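Local structure of pesticidal crystal protein CRY4AA (Bacillus thuringiensis, 2C9K) at residues 266-271 against 359-364; 310-315 against 368-373. The protein kills mosquito larvae as an insecticidal delta-endotoxin, binding midgut epithelial cells and promoting their colloid-osmotic lysis. All coordinates share one frame; numbering follows the deposited sequence.

Contact 1: 266-271 against 359-364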
# COMPACT_ATOMS: atom_id res chain seq x y z
N VAL A 266 -12.88 9.37 5.08
CA VAL A 266 -13.31 10.52 5.87
C VAL A 266 -14.78 10.59 6.29
O VAL A 266 -15.66 10.02 5.65
CB VAL A 266 -12.87 11.85 5.17
CG1 VAL A 266 -12.36 11.55 3.77
CG2 VAL A 266 -14.01 12.85 5.14
N LEU A 267 -15.02 11.30 7.39
CA LEU A 267 -16.36 11.46 7.93
C LEU A 267 -16.71 12.94 8.11
O LEU A 267 -15.86 13.73 8.54
CB LEU A 267 -16.46 10.75 9.29
CG LEU A 267 -17.66 11.05 10.20
CD1 LEU A 267 -18.97 10.60 9.56
CD2 LEU A 267 -17.45 10.36 11.54
N ASN A 268 -17.96 13.27 7.77
CA ASN A 268 -18.52 14.62 7.87
C ASN A 268 -17.95 15.66 6.93
O ASN A 268 -17.96 16.86 7.23
CB ASN A 268 -18.42 15.15 9.30
CG ASN A 268 -19.35 14.44 10.25
OD1 ASN A 268 -20.39 13.89 9.84
ND2 ASN A 268 -19.00 14.44 11.53
N PHE A 269 -17.46 15.21 5.78
CA PHE A 269 -16.89 16.12 4.80
C PHE A 269 -17.93 17.07 4.22
O PHE A 269 -17.77 18.29 4.23
CB PHE A 269 -16.27 15.33 3.66
CG PHE A 269 -15.80 16.21 2.54
CD1 PHE A 269 -14.64 16.96 2.67
CD2 PHE A 269 -16.56 16.34 1.38
CE1 PHE A 269 -14.25 17.85 1.66
CE2 PHE A 269 -16.18 17.22 0.37
CZ PHE A 269 -15.02 17.97 0.51
N GLU A 270 -19.01 16.49 3.70
CA GLU A 270 -20.06 17.26 3.06
C GLU A 270 -20.86 18.19 3.97
O GLU A 270 -21.26 19.26 3.53
CB GLU A 270 -20.99 16.31 2.30
CG GLU A 270 -20.26 15.41 1.31
CD GLU A 270 -19.79 14.06 1.91
OE1 GLU A 270 -19.31 14.04 3.07
OE2 GLU A 270 -19.91 13.03 1.20
N GLU A 271 -21.07 17.81 5.22
CA GLU A 271 -21.85 18.67 6.10
C GLU A 271 -21.05 19.61 6.97
O GLU A 271 -21.57 20.19 7.93
CB GLU A 271 -22.80 17.83 6.95
CG GLU A 271 -23.94 17.24 6.12
CD GLU A 271 -25.11 16.78 6.96
OE1 GLU A 271 -26.16 16.46 6.37
OE2 GLU A 271 -24.98 16.74 8.21
N VAL A 359 -19.42 3.72 13.24
CA VAL A 359 -19.48 4.98 13.97
C VAL A 359 -20.84 5.66 13.87
O VAL A 359 -21.47 5.67 12.81
CB VAL A 359 -18.39 5.97 13.48
CG1 VAL A 359 -17.04 5.27 13.43
CG2 VAL A 359 -18.74 6.53 12.13
N ILE A 360 -21.29 6.19 15.00
CA ILE A 360 -22.56 6.91 15.09
C ILE A 360 -22.21 8.33 15.50
O ILE A 360 -21.70 8.56 16.60
CB ILE A 360 -23.52 6.33 16.15
CG1 ILE A 360 -23.94 4.89 15.79
CG2 ILE A 360 -24.77 7.21 16.25
CD1 ILE A 360 -22.83 3.87 15.96
N SER A 361 -22.47 9.27 14.61
CA SER A 361 -22.18 10.67 14.89
C SER A 361 -23.45 11.51 14.77
O SER A 361 -24.44 11.07 14.18
CB SER A 361 -21.12 11.17 13.90
OG SER A 361 -21.50 10.83 12.57
N LEU A 362 -23.42 12.71 15.34
CA LEU A 362 -24.57 13.60 15.28
C LEU A 362 -24.71 14.13 13.86
O LEU A 362 -23.72 14.38 13.19
CB LEU A 362 -24.39 14.74 16.28
CG LEU A 362 -24.30 14.29 17.75
CD1 LEU A 362 -24.13 15.48 18.66
CD2 LEU A 362 -25.56 13.53 18.12
N ASP A 363 -25.95 14.27 13.41
CA ASP A 363 -26.22 14.76 12.07
C ASP A 363 -26.72 16.20 12.09
O ASP A 363 -27.91 16.46 12.18
CB ASP A 363 -27.25 13.85 11.40
CG ASP A 363 -27.79 14.42 10.10
OD1 ASP A 363 -27.01 15.05 9.35
OD2 ASP A 363 -28.99 14.21 9.83
N ASN A 364 -25.77 17.13 12.00
CA ASN A 364 -26.04 18.56 12.04
C ASN A 364 -27.02 19.10 11.00
O ASN A 364 -27.38 20.28 11.05
CB ASN A 364 -24.74 19.35 11.93
CG ASN A 364 -23.94 18.99 10.69
OD1 ASN A 364 -23.33 19.86 10.06
ND2 ASN A 364 -23.93 17.71 10.33
O HOH W 1 -22.22 12.88 11.29

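Contact 2: 310-315 against 368-373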
# COMPACT_ATOMS: atom_id res chain seq x y z
N ASN A 310 -27.87 12.50 24.54
CA ASN A 310 -27.20 13.31 23.52
C ASN A 310 -25.78 13.72 23.87
O ASN A 310 -25.36 14.84 23.56
CB ASN A 310 -28.03 14.55 23.22
CG ASN A 310 -29.35 14.21 22.59
OD1 ASN A 310 -29.40 13.52 21.57
ND2 ASN A 310 -30.43 14.70 23.18
N ASN A 311 -25.05 12.82 24.51
CA ASN A 311 -23.66 13.11 24.84
C ASN A 311 -22.88 12.71 23.59
O ASN A 311 -23.38 11.95 22.75
CB ASN A 311 -23.19 12.28 26.04
CG ASN A 311 -22.01 12.92 26.78
OD1 ASN A 311 -21.13 13.53 26.18
ND2 ASN A 311 -22.00 12.77 28.11
N PHE A 312 -21.68 13.25 23.45
CA PHE A 312 -20.86 12.91 22.32
C PHE A 312 -19.41 13.12 22.71
O PHE A 312 -19.12 13.67 23.77
CB PHE A 312 -21.24 13.76 21.09
CG PHE A 312 -21.18 15.24 21.32
CD1 PHE A 312 -19.97 15.89 21.54
CD2 PHE A 312 -22.35 16.00 21.31
CE1 PHE A 312 -19.92 17.27 21.73
CE2 PHE A 312 -22.31 17.37 21.51
CZ PHE A 312 -21.09 18.01 21.72
N PHE A 313 -18.50 12.66 21.86
CA PHE A 313 -17.09 12.81 22.17
C PHE A 313 -16.60 14.19 21.78
O PHE A 313 -16.58 14.59 20.62
CB PHE A 313 -16.28 11.70 21.52
CG PHE A 313 -16.56 10.34 22.10
CD1 PHE A 313 -17.05 9.31 21.31
CD2 PHE A 313 -16.37 10.11 23.46
CE1 PHE A 313 -17.34 8.07 21.86
CE2 PHE A 313 -16.66 8.87 24.03
CZ PHE A 313 -17.15 7.85 23.23
N THR A 314 -16.24 14.93 22.82
CA THR A 314 -15.75 16.28 22.69
C THR A 314 -14.46 16.37 21.90
O THR A 314 -14.34 17.20 20.99
CB THR A 314 -15.56 16.87 24.08
OG1 THR A 314 -16.74 17.59 24.44
CG2 THR A 314 -14.34 17.77 24.14
N SER A 315 -13.50 15.52 22.25
CA SER A 315 -12.19 15.52 21.62
C SER A 315 -11.56 14.13 21.72
O SER A 315 -12.18 13.21 22.24
CB SER A 315 -11.30 16.54 22.33
OG SER A 315 -11.35 16.32 23.73
N ASN A 368 -24.60 24.85 11.44
CA ASN A 368 -23.43 25.05 12.26
C ASN A 368 -23.73 24.45 13.63
O ASN A 368 -23.88 25.18 14.62
CB ASN A 368 -23.10 26.52 12.39
CG ASN A 368 -21.89 26.76 13.25
OD1 ASN A 368 -20.95 25.96 13.24
ND2 ASN A 368 -21.89 27.84 14.00
N ASP A 369 -23.81 23.13 13.66
CA ASP A 369 -24.11 22.38 14.88
C ASP A 369 -23.23 21.12 14.99
O ASP A 369 -22.71 20.63 13.99
CB ASP A 369 -25.59 22.00 14.86
CG ASP A 369 -26.24 22.13 16.22
OD1 ASP A 369 -27.48 21.97 16.29
OD2 ASP A 369 -25.52 22.38 17.21
N TYR A 370 -23.06 20.61 16.21
CA TYR A 370 -22.20 19.45 16.43
C TYR A 370 -22.54 18.22 15.58
O TYR A 370 -23.70 17.82 15.51
CB TYR A 370 -22.22 19.03 17.91
CG TYR A 370 -21.77 20.10 18.88
CD1 TYR A 370 -22.69 20.74 19.71
CD2 TYR A 370 -20.44 20.48 18.96
CE1 TYR A 370 -22.29 21.74 20.60
CE2 TYR A 370 -20.02 21.48 19.83
CZ TYR A 370 -20.95 22.11 20.65
OH TYR A 370 -20.54 23.12 21.50
N ASN A 371 -21.54 17.63 14.94
CA ASN A 371 -21.74 16.41 14.15
C ASN A 371 -20.71 15.37 14.59
O ASN A 371 -20.34 14.47 13.84
CB ASN A 371 -21.64 16.67 12.63
CG ASN A 371 -20.30 17.26 12.20
OD1 ASN A 371 -20.09 17.50 11.01
ND2 ASN A 371 -19.41 17.51 13.14
N ASN A 372 -20.28 15.53 15.85
CA ASN A 372 -19.30 14.67 16.51
C ASN A 372 -19.69 13.19 16.59
O ASN A 372 -20.83 12.81 16.38
CB ASN A 372 -19.08 15.16 17.94
CG ASN A 372 -18.51 16.54 18.00
OD1 ASN A 372 -18.95 17.44 17.28
ND2 ASN A 372 -17.52 16.74 18.87
N ILE A 373 -18.69 12.38 16.93
CA ILE A 373 -18.89 10.95 17.11
C ILE A 373 -19.38 10.76 18.55
O ILE A 373 -18.79 11.31 19.48
CB ILE A 373 -17.56 10.17 16.93
CG1 ILE A 373 -17.07 10.29 15.49
CG2 ILE A 373 -17.75 8.71 17.29
CD1 ILE A 373 -15.76 9.57 15.22

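Contact 1: 266-271 against 359-364
L267 sends its two methyls over to the end of strand 353-362: CD2 meets CG2 of V359 at 4.1 Å, the two side chains reaching tip to tip, while CD1 lies 3.9 Å from OG of S361. With CG anti to the backbone N (chi1 166°), the leucine fork is carried toward V359 and S361. Beyond this apolar patch the contact turns polar and is bridged by water. One water donates to OD1 of N268 at 2.5 Å and to the backbone O of L362 at 2.8 Å, and accepts from OG of S361, so it ties the turn after the first strand to the end of the second. ND2 of N268 is used by N371 and Q449. Farther on, the extended chain of E271 brings OE2 to 2.9 Å from OD1 of D363, two like-charged acceptors with their carboxylates nearly coplanar (24°). D363 OD1 also has weak bonds from K365 N and N403 ND2. The contact joins two sheets of the middle domain: L267 pairs with Y451 in strand 450-457, S361 with N403 in strand 402-407, whose F407 touches both L267 and V359, and helix 222-240 packs on V266.

Contact 2: 310-315 against 368-373
F312, in the loop leading to strand 313-322 of the toxin's middle domain, a beta-prism built of three sheets, reaches the loop that leads into strand 373-381. Its CB sits 3.8 Å from the backbone O of I373, and CG faces CB of N372. Along one side of the ring CD1 lies 3.7 Å from ND2 of N372, with CE1 also beside that amide; along the other, CE2 approaches CG and CD1 of Y370. The tip, CZ, rests over one face of the tyrosine ring, 3.6 Å from its CG and offset toward the rim. The ring planes are inclined by 39°. CG lies between the backbone N and the carbonyl carbon, turning the phenyl to the loop, and L362 touches both F312 and Y370. Next door, F313 packs CD1 against CG2 of I373 at 4.1 Å, and its ring meets F301 edge-to-face. Two hydrogen bonds fasten the backbone of F313: its N donates to O of I373 at 2.8 Å, and its O receives ND2 of N372 at 2.9 Å. The N-H...O angle of this second bond is 176°, although the donor is tilted 30° from the carbonyl plane of F313.

How the contacts relate
Contacts 1 and 2 lie with their centres about 10 Å apart and meet directly through strand 353-362 and the loop after it. L362 N probably bonds to O of N372 at 2.8 Å, joining the end of segment 359-364 to segment 368-373 across the hairpin. The amide of N268 completes a second link, its ND2 lying 2.7 Å from O of N371 in a probable hydrogen bond. L362 thus serves both: its backbone belongs to contact 1, while its side chain touches the aromatic pair of contact 2. Together the contacts place one hairpin end between strands 262-267 and 313-322, so that all three sheets of the middle domain converge here.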